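Long-range contacts in BT_4661 (Bacteroides thetaiotaomicron, PDB 4AK2), which probably binds heparin and heparan sulphate at the bacterial cell surface, this chain being the glycan-binding C-terminal portion of a SusE-like protein: residues 59-64 / 90-95; 65-70 / 83-88. All blocks are in the same frame, centred on the assembly; numbering follows the deposited sequence. Where two conformers were deposited one is given.

Contact 1 of 2, residues 59-64 / 90-95; sequences VELKHN and GMVMVT
With chi1 at 73°, Val59 puts CG1 between the backbone nitrogen and the carbonyl carbon and swings CG2 out across Val92, 3.6 Å from its CB. On the other side of the strand pair, Lys62 and Met93 both set CG beside the backbone nitrogen, which brings Lys62 CG to 3.8 Å from Met93 CG; the bends that follow carry the two chain ends away. Leu61 approaches Val92 at about a right angle, Leu61 CD2 lying 4.0 Å from Val92 CG1. The two strands run antiparallel, and 56-63 is an outermost strand of a four-stranded mixed sheet. Glu60 and Met93 exchange a reciprocal pair of backbone hydrogen bonds, both in the carbonyl plane. Farther along, Lys62 and His63 together face Met91, the signature of a classic beta bulge. Both of their amides donate to Met91 O: His63 N meets a lone pair at 3.0 Å, in the carbonyl plane, whereas Lys62 N comes in tilted by 23°. The bulge shifts the register by one residue. Val59, Leu61, Val92 and Val94 share one face, over which the hairpin strands 69-72 and 79-82 pack. Glu60, His63, Met91 and Met93 belong to the other; here His63 CB lies 4.1 Å from Met91 CB, while the imidazole ND1 is hydrogen-bonded to Tyr167 OH and the ring meets Phe165 edge-to-face.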
ATOM      1  N   VAL A  59     -18.011  -0.391   3.616  1.00 15.29           N
ATOM      2  CA  VAL A  59     -16.632   0.083   3.581  1.00 15.29           C
ATOM      3  C   VAL A  59     -16.142   0.409   4.985  1.00 14.15           C
ATOM      4  O   VAL A  59     -16.944   0.826   5.829  1.00 18.05           O
ATOM      5  CB  VAL A  59     -16.439   1.289   2.608  1.00 14.87           C
ATOM      6  CG1 VAL A  59     -17.043   2.556   3.198  1.00 17.38           C
ATOM      7  CG2 VAL A  59     -14.973   1.513   2.253  1.00 16.31           C
ATOM      8  N   GLU A  60     -14.848   0.174   5.217  1.00 15.10           N
ATOM      9  CA  GLU A  60     -14.167   0.597   6.436  1.00 16.00           C
ATOM     10  C   GLU A  60     -12.899   1.332   6.065  1.00 15.05           C
ATOM     11  O   GLU A  60     -12.056   0.747   5.324  1.00 15.07           O
ATOM     12  CB  GLU A  60     -13.802  -0.602   7.332  1.00 18.18           C
ATOM     13  CG  GLU A  60     -13.141  -0.152   8.639  1.00 23.40           C
ATOM     14  CD  GLU A  60     -12.809  -1.290   9.566  1.00 30.23           C
ATOM     15  OE1 GLU A  60     -12.707  -2.439   9.120  1.00 32.29           O
ATOM     16  OE2 GLU A  60     -12.612  -1.023  10.765  1.00 41.12           O
ATOM     17  N   LEU A  61     -12.736   2.583   6.469  1.00 15.42           N
ATOM     18  CA  LEU A  61     -11.479   3.284   6.265  1.00 14.73           C
ATOM     19  C   LEU A  61     -10.356   2.673   7.102  1.00 14.75           C
ATOM     20  O   LEU A  61     -10.500   2.482   8.321  1.00 18.06           O
ATOM     21  CB  LEU A  61     -11.653   4.776   6.583  1.00 15.90           C
ATOM     22  CG  LEU A  61     -10.540   5.797   6.342  1.00 16.21           C
ATOM     23  CD1 LEU A  61      -9.460   5.707   7.427  1.00 17.79           C
ATOM     24  CD2 LEU A  61      -9.926   5.639   4.955  1.00 18.93           C
ATOM     25  N   LYS A  62      -9.243   2.291   6.466  1.00 14.18           N
ATOM     26  CA  LYS A  62      -8.074   1.818   7.213  1.00 13.95           C
ATOM     27  C   LYS A  62      -6.990   2.862   7.360  1.00 15.40           C
ATOM     28  O   LYS A  62      -6.490   3.091   8.461  1.00 16.27           O
ATOM     29  CB  LYS A  62      -7.477   0.542   6.583  1.00 16.35           C
ATOM     30  CG  LYS A  62      -8.512  -0.552   6.475  1.00 19.16           C
ATOM     31  CD  LYS A  62      -9.066  -0.995   7.813  1.00 27.43           C
ATOM     32  CE  LYS A  62      -8.027  -1.761   8.597  1.00 27.67           C
ATOM     33  NZ  LYS A  62      -8.703  -2.559   9.659  1.00 36.46           N
ATOM     34  N   HIS A  63      -6.627   3.522   6.271  1.00 14.32           N
ATOM     35  CA  HIS A  63      -5.551   4.506   6.290  1.00 14.87           C
ATOM     36  C   HIS A  63      -5.940   5.753   5.529  1.00 15.05           C
ATOM     37  O   HIS A  63      -6.507   5.656   4.446  1.00 14.28           O
ATOM     38  CB  HIS A  63      -4.253   3.903   5.715  1.00 13.58           C
ATOM     39  CG  HIS A  63      -3.052   4.744   6.065  1.00 13.25           C
ATOM     40  ND1 HIS A  63      -2.545   4.761   7.334  1.00 13.96           N
ATOM     41  CD2 HIS A  63      -2.340   5.683   5.347  1.00 14.36           C
ATOM     42  CE1 HIS A  63      -1.545   5.665   7.407  1.00 16.07           C
ATOM     43  NE2 HIS A  63      -1.400   6.219   6.186  1.00 15.19           N
ATOM     44  N   ASN A  64      -5.712   6.975   6.058  1.00 16.89           N
ATOM     45  CA  ASN A  64      -5.016   7.293   7.312  1.00 18.04           C
ATOM     46  C   ASN A  64      -6.082   7.630   8.368  1.00 17.31           C
ATOM     47  O   ASN A  64      -6.912   8.541   8.169  1.00 17.44           O
ATOM     48  CB  ASN A  64      -4.134   8.529   7.044  1.00 20.18           C
ATOM     49  CG  ASN A  64      -3.267   8.935   8.223  1.00 20.06           C
ATOM     50  OD1 ASN A  64      -3.580   8.711   9.395  1.00 23.54           O
ATOM     51  ND2 ASN A  64      -2.129   9.547   7.897  1.00 23.63           N
ATOM     52  N   GLY A  90      -4.062   6.286   0.717  1.00 14.34           N
ATOM     53  CA  GLY A  90      -5.055   5.812   1.667  1.00 14.39           C
ATOM     54  C   GLY A  90      -5.458   4.389   1.316  1.00 12.44           C
ATOM     55  O   GLY A  90      -5.159   3.864   0.205  1.00 13.61           O
ATOM     56  N   MET A  91      -6.184   3.737   2.206  1.00 12.69           N
ATOM     57  CA  MET A  91      -6.594   2.342   2.051  0.66 11.54           C
ATOM     58  C   MET A  91      -7.973   2.167   2.699  1.00 12.81           C
ATOM     59  O   MET A  91      -8.170   2.660   3.835  1.00 14.20           O
ATOM     60  CB  MET A  91      -5.565   1.438   2.722  0.66 12.41           C
ATOM     61  CG  MET A  91      -5.953  -0.024   2.755  0.66 13.14           C
ATOM     62  SD  MET A  91      -4.810  -0.917   3.836  0.66 14.00           S
ATOM     63  CE  MET A  91      -5.458  -2.574   3.639  0.66 15.72           C
ATOM     64  N   VAL A  92      -8.887   1.493   2.037  1.00 12.19           N
ATOM     65  CA  VAL A  92     -10.154   1.074   2.588  1.00 12.51           C
ATOM     66  C   VAL A  92     -10.278  -0.443   2.474  1.00 12.59           C
ATOM     67  O   VAL A  92      -9.641  -1.063   1.596  1.00 14.40           O
ATOM     68  CB  VAL A  92     -11.392   1.768   1.954  1.00 14.00           C
ATOM     69  CG1 VAL A  92     -11.260   3.291   1.998  1.00 16.70           C
ATOM     70  CG2 VAL A  92     -11.578   1.304   0.519  1.00 13.97           C
ATOM     71  N   MET A  93     -11.088  -1.080   3.292  1.00 13.54           N
ATOM     72  CA  MET A  93     -11.546  -2.443   3.093  1.00 13.61           C
ATOM     73  C   MET A  93     -13.011  -2.406   2.672  1.00 12.99           C
ATOM     74  O   MET A  93     -13.849  -1.827   3.390  1.00 14.18           O
ATOM     75  CB  MET A  93     -11.376  -3.281   4.366  1.00 15.41           C
ATOM     76  CG  MET A  93      -9.931  -3.583   4.728  1.00 17.30           C
ATOM     77  SD  MET A  93      -9.029  -4.629   3.522  1.00 17.86           S
ATOM     78  CE  MET A  93     -10.056  -6.081   3.595  1.00 19.79           C
ATOM     79  N   VAL A  94     -13.299  -2.999   1.498  1.00 13.12           N
ATOM     80  CA  VAL A  94     -14.661  -3.146   0.990  1.00 13.55           C
ATOM     81  C   VAL A  94     -15.177  -4.512   1.292  1.00 12.92           C
ATOM     82  O   VAL A  94     -14.442  -5.502   1.049  1.00 13.82           O
ATOM     83  CB  VAL A  94     -14.763  -2.840  -0.498  1.00 12.67           C
ATOM     84  CG1 VAL A  94     -16.168  -3.116  -1.008  1.00 13.74           C
ATOM     85  CG2 VAL A  94     -14.335  -1.415  -0.743  1.00 14.55           C
ATOM     86  N   THR A  95     -16.376  -4.576   1.884  1.00 13.97           N
ATOM     87  CA  THR A  95     -17.025  -5.885   2.071  1.00 14.17           C
ATOM     88  C   THR A  95     -18.263  -5.948   1.206  1.00 14.83           C
ATOM     89  O   THR A  95     -19.072  -5.007   1.210  1.00 17.08           O
ATOM     90  CB  THR A  95     -17.388  -6.104   3.555  1.00 16.65           C
ATOM     91  OG1 THR A  95     -16.186  -6.055   4.320  1.00 17.20           O
ATOM     92  CG2 THR A  95     -18.031  -7.455   3.791  1.00 18.34           C
TER

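Contact 2 of 2, residues 65-70 / 83-88; sequences PNNTKA and GLKQGQ. With SGN (2-deoxy-6-O-sulfo-2-(sulfoamino)-alpha-D-glucopyranose), chain B; IDS (2-O-sulfo-alpha-L-idopyranuronic acid), chain C.
The carboxamide of Asn67 has the aliphatic chain of Lys85 to one side of its plane, crossing at about a right angle with CE 4.1 Å from ND2; Gly83 O lies on that same side. At the amide's nitrogen end, ND2 makes a weak, bent hydrogen bond to the sulfamate oxygen O2S of SGN. Its other end is gripped twice: Thr68 OG1 donates to OD1 at 3.0 Å, nearly along the C=O axis, and a water donates to OD1 while accepting from Lys85 N. Gln88 offers the second flat group; one face of its amide is turned to sulfamate oxygen O3S of SGN, which sits over CD at 3.3 Å. Lys85 extends fully beyond CG, a shape that carries NZ to IDS O6A and SGN O3, each at 2.9 Å, so that one ammonium joins two sugars. An alanine at Asn67 lacks the whole amide, and Thr68 OG1 and the water held by Lys85 N would probably be left without their shared acceptor, and the sulfamate without this weak donor. Thr68 and Leu84 lie side by side, Thr68 CG2 4.0 Å from Leu84 CB. Gly83, at positive phi, brings CA to 3.3 Å from Asn67 O, where a CB would clash. A type II turn from Lys85 to Gln88 follows, ending in a G1 bulge opposite Phe115, and these loops form part of the pocket for the sulfated glycan.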
ATOM      1  N   PRO A  65      -6.089   6.887   9.481  1.00 21.12           N
ATOM      2  CA  PRO A  65      -7.162   7.093  10.434  1.00 22.93           C
ATOM      3  C   PRO A  65      -7.186   8.531  11.018  1.00 22.01           C
ATOM      4  O   PRO A  65      -8.240   8.977  11.478  1.00 25.92           O
ATOM      5  CB  PRO A  65      -6.884   6.020  11.508  1.00 25.19           C
ATOM      6  CG  PRO A  65      -5.406   5.779  11.405  1.00 26.15           C
ATOM      7  CD  PRO A  65      -5.087   5.914   9.950  1.00 21.98           C
ATOM      8  N   ASN A  66      -6.054   9.247  10.958  1.00 21.03           N
ATOM      9  CA  ASN A  66      -5.941  10.590  11.599  1.00 19.96           C
ATOM     10  C   ASN A  66      -6.694  11.659  10.809  1.00 22.96           C
ATOM     11  O   ASN A  66      -7.090  12.676  11.342  1.00 25.64           O
ATOM     12  CB  ASN A  66      -4.460  11.023  11.700  1.00 24.57           C
ATOM     13  CG  ASN A  66      -3.643  10.129  12.603  1.00 21.08           C
ATOM     14  OD1 ASN A  66      -2.639   9.492  12.156  1.00 30.17           O
ATOM     15  ND2 ASN A  66      -4.145   9.916  13.785  1.00 23.92           N
ATOM     16  N   ASN A  67      -6.929  11.420   9.524  1.00 20.23           N
ATOM     17  CA  ASN A  67      -7.460  12.464   8.643  1.00 20.53           C
ATOM     18  C   ASN A  67      -8.336  12.037   7.464  1.00 18.17           C
ATOM     19  O   ASN A  67      -8.874  12.895   6.793  1.00 22.56           O
ATOM     20  CB  ASN A  67      -6.323  13.378   8.141  1.00 19.73           C
ATOM     21  CG  ASN A  67      -5.203  12.594   7.450  1.00 18.91           C
ATOM     22  OD1 ASN A  67      -5.454  11.668   6.670  1.00 19.78           O
ATOM     23  ND2 ASN A  67      -3.956  12.994   7.693  1.00 25.79           N
ATOM     24  N   THR A  68      -8.434  10.735   7.173  1.00 17.12           N
ATOM     25  CA  THR A  68      -9.183  10.307   6.008  1.00 17.23           C
ATOM     26  C   THR A  68     -10.473   9.638   6.423  1.00 17.58           C
ATOM     27  O   THR A  68     -10.517   8.978   7.469  1.00 18.65           O
ATOM     28  CB  THR A  68      -8.340   9.255   5.221  1.00 16.69           C
ATOM     29  OG1 THR A  68      -7.000   9.761   5.019  1.00 18.66           O
ATOM     30  CG2 THR A  68      -8.965   8.960   3.855  1.00 18.17           C
ATOM     31  N   LYS A  69     -11.522   9.817   5.614  1.00 16.80           N
ATOM     32  CA  LYS A  69     -12.775   9.121   5.811  1.00 18.46           C
ATOM     33  C   LYS A  69     -13.217   8.481   4.482  1.00 16.98           C
ATOM     34  O   LYS A  69     -12.782   8.919   3.411  1.00 17.00           O
ATOM     35  CB  LYS A  69     -13.834  10.114   6.313  1.00 21.33           C
ATOM     36  CG  LYS A  69     -13.510  10.711   7.711  1.00 23.09           C
ATOM     37  N   ALA A  70     -14.083   7.479   4.562  1.00 16.66           N
ATOM     38  CA  ALA A  70     -14.646   6.838   3.366  1.00 15.69           C
ATOM     39  C   ALA A  70     -16.099   6.489   3.626  1.00 16.07           C
ATOM     40  O   ALA A  70     -16.461   6.053   4.732  1.00 20.76           O
ATOM     41  CB  ALA A  70     -13.856   5.564   3.043  1.00 18.67           C
ATOM     42  N   GLY A  83     -10.694  13.792   2.801  1.00 18.31           N
ATOM     43  CA  GLY A  83      -9.671  14.115   3.825  1.00 17.74           C
ATOM     44  C   GLY A  83      -8.272  13.547   3.535  1.00 17.69           C
ATOM     45  O   GLY A  83      -7.303  13.926   4.180  1.00 19.83           O
ATOM     46  N   LEU A  84      -8.149  12.607   2.603  1.00 18.00           N
ATOM     47  CA  LEU A  84      -6.822  12.122   2.236  1.00 17.69           C
ATOM     48  C   LEU A  84      -5.987  13.317   1.805  1.00 16.76           C
ATOM     49  O   LEU A  84      -6.433  14.093   0.966  1.00 20.16           O
ATOM     50  CB  LEU A  84      -6.932  11.092   1.091  1.00 17.63           C
ATOM     51  CG  LEU A  84      -5.647  10.503   0.475  1.00 17.47           C
ATOM     52  CD1 LEU A  84      -4.863   9.766   1.550  1.00 18.37           C
ATOM     53  CD2 LEU A  84      -6.012   9.582  -0.679  1.00 18.62           C
ATOM     54  N   LYS A  85      -4.753  13.414   2.315  1.00 17.22           N
ATOM     55  CA  LYS A  85      -3.873  14.552   2.004  1.00 18.46           C
ATOM     56  C   LYS A  85      -3.036  14.360   0.751  1.00 16.49           C
ATOM     57  O   LYS A  85      -2.608  13.239   0.411  1.00 16.75           O
ATOM     58  CB  LYS A  85      -2.980  14.879   3.177  1.00 21.30           C
ATOM     59  CG  LYS A  85      -3.820  15.402   4.316  1.00 24.81           C
ATOM     60  CD  LYS A  85      -2.977  16.244   5.250  1.00 28.90           C
ATOM     61  CE  LYS A  85      -3.799  16.910   6.343  1.00 31.15           C
ATOM     62  NZ  LYS A  85      -2.841  17.470   7.324  1.00 34.58           N
ATOM     63  N   GLN A  86      -2.777  15.452   0.065  1.00 18.71           N
ATOM     64  CA  GLN A  86      -1.923  15.423  -1.111  1.00 17.55           C
ATOM     65  C   GLN A  86      -0.554  14.852  -0.768  1.00 16.15           C
ATOM     66  O   GLN A  86      -0.011  15.116   0.314  1.00 18.16           O
ATOM     67  CB  GLN A  86      -1.691  16.827  -1.634  1.00 22.97           C
ATOM     68  CG  GLN A  86      -2.887  17.570  -2.147  1.00 28.16           C
ATOM     69  CD  GLN A  86      -2.476  18.982  -2.505  1.00 33.47           C
ATOM     70  OE1 GLN A  86      -2.745  19.932  -1.770  1.00 49.00           O
ATOM     71  NE2 GLN A  86      -1.771  19.115  -3.595  1.00 27.31           N
ATOM     72  N   GLY A  87      -0.059  13.986  -1.636  1.00 15.38           N
ATOM     73  CA  GLY A  87       1.223  13.308  -1.437  1.00 17.11           C
ATOM     74  C   GLY A  87       1.140  12.015  -0.650  1.00 15.02           C
ATOM     75  O   GLY A  87       2.163  11.377  -0.408  1.00 16.31           O
ATOM     76  N   GLN A  88      -0.072  11.623  -0.250  1.00 14.52           N
ATOM     77  CA  GLN A  88      -0.285  10.430   0.595  1.00 15.40           C
ATOM     78  C   GLN A  88      -1.130   9.363  -0.112  1.00 14.22           C
ATOM     79  O   GLN A  88      -1.919   9.699  -1.003  1.00 13.24           O
ATOM     80  CB  GLN A  88      -1.031  10.822   1.897  1.00 17.48           C
ATOM     81  CG  GLN A  88      -0.255  11.728   2.834  1.00 20.96           C
ATOM     82  CD  GLN A  88       0.851  10.892   3.420  1.00 27.08           C
ATOM     83  OE1 GLN A  88       0.615   9.804   3.991  1.00 28.32           O
ATOM     84  NE2 GLN A  88       2.054  11.331   3.216  1.00 24.36           N
TER
HETATM   85  C1  SGN B   5       0.632  14.889  10.303  1.00 20.31           C
HETATM   86  C2  SGN B   5       0.272  15.294   8.868  1.00 20.62           C
HETATM   87  C3  SGN B   5       0.624  16.746   8.606  1.00 22.81           C
HETATM   88  C4  SGN B   5      -0.041  17.615   9.669  1.00 18.92           C
HETATM   89  C5  SGN B   5       0.299  17.134  11.103  1.00 19.45           C
HETATM   90  C6  SGN B   5      -0.509  17.811  12.168  1.00 20.05           C
HETATM   91  N2  SGN B   5       0.965  14.472   7.905  1.00 20.97           N
HETATM   92  O3  SGN B   5       0.063  17.117   7.343  1.00 25.46           O
HETATM   93  O4  SGN B   5       0.478  18.956   9.649  1.00 21.81           O
HETATM   94  O5  SGN B   5      -0.037  15.733  11.227  1.00 20.15           O
HETATM   95  O6  SGN B   5      -1.902  17.679  11.855  1.00 20.28           O
HETATM   96  S1  SGN B   5       0.457  13.010   7.494  1.00 28.28           S
HETATM   97  O1S SGN B   5       0.847  12.106   8.538  1.00 41.61           O
HETATM   98  O2S SGN B   5      -0.964  13.153   7.358  1.00 34.60           O
HETATM   99  O3S SGN B   5       1.253  12.604   6.160  1.00 28.96           O
HETATM  100  S2  SGN B   5      -2.879  18.586  12.681  1.00 23.21           S
HETATM  101  O4S SGN B   5      -2.590  20.027  12.534  1.00 26.71           O
HETATM  102  O5S SGN B   5      -2.621  18.246  14.223  1.00 27.19           O
HETATM  103  O6S SGN B   5      -4.192  18.174  12.238  1.00 29.94           O
HETATM  104  C1  IDS C   6      -0.537  19.951   9.424  1.00 22.91           C
HETATM  105  C2  IDS C   6       0.157  21.255   9.716  1.00 23.44           C
HETATM  106  C3  IDS C   6       1.238  21.623   8.705  1.00 24.95           C
HETATM  107  C4  IDS C   6       0.907  21.292   7.243  1.00 29.71           C
HETATM  108  C5  IDS C   6       0.010  20.071   7.089  1.00 31.41           C
HETATM  109  C6  IDS C   6      -0.604  19.890   5.710  1.00 35.62           C
HETATM  110  O2  IDS C   6      -0.840  22.290   9.714  1.00 26.17           O
HETATM  111  O3  IDS C   6       2.479  21.012   9.090  1.00 31.73           O
HETATM  112  O5  IDS C   6      -1.022  19.992   8.070  1.00 24.82           O
HETATM  113  O6A IDS C   6      -1.829  19.627   5.640  1.00 40.28           O
HETATM  114  O6B IDS C   6       0.112  20.002   4.687  1.00 42.24           O
HETATM  115  S   IDS C   6      -0.836  23.512  10.650  1.00 26.64           S
HETATM  116  O1S IDS C   6      -1.235  22.980  11.958  1.00 33.80           O
HETATM  117  O2S IDS C   6       0.561  24.016  10.695  1.00 34.69           O
HETATM  118  O3S IDS C   6      -1.739  24.555  10.118  1.00 36.62           O
HETATM  119  O   HOH W   1      -3.806  11.608   4.437  1.00 21.20           O

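The two contacts show how one stretch of chain can pass from scaffold to binding surface. Contact 1 is mostly buried and holds two neighbouring strands of a sheet by backbone hydrogen bonds and apolar packing. Contact 2, only partly buried, joins two loops flanking the hairpin of strands 69-72 and 79-82; with no direct hydrogen bond across its segments, it meets through side-chain packing and a bridging water, and Asn67 and Lys85 both also bind the sugars. Segment 65-70 packs on the sheet: Leu61 CG lies 3.4 Å from Thr68 O in the loop, and Val92 CG1 meets Ala70 CB of strand 69-72 at 3.6 Å. Asn64, ending 59-64, also belongs to the glycan pocket.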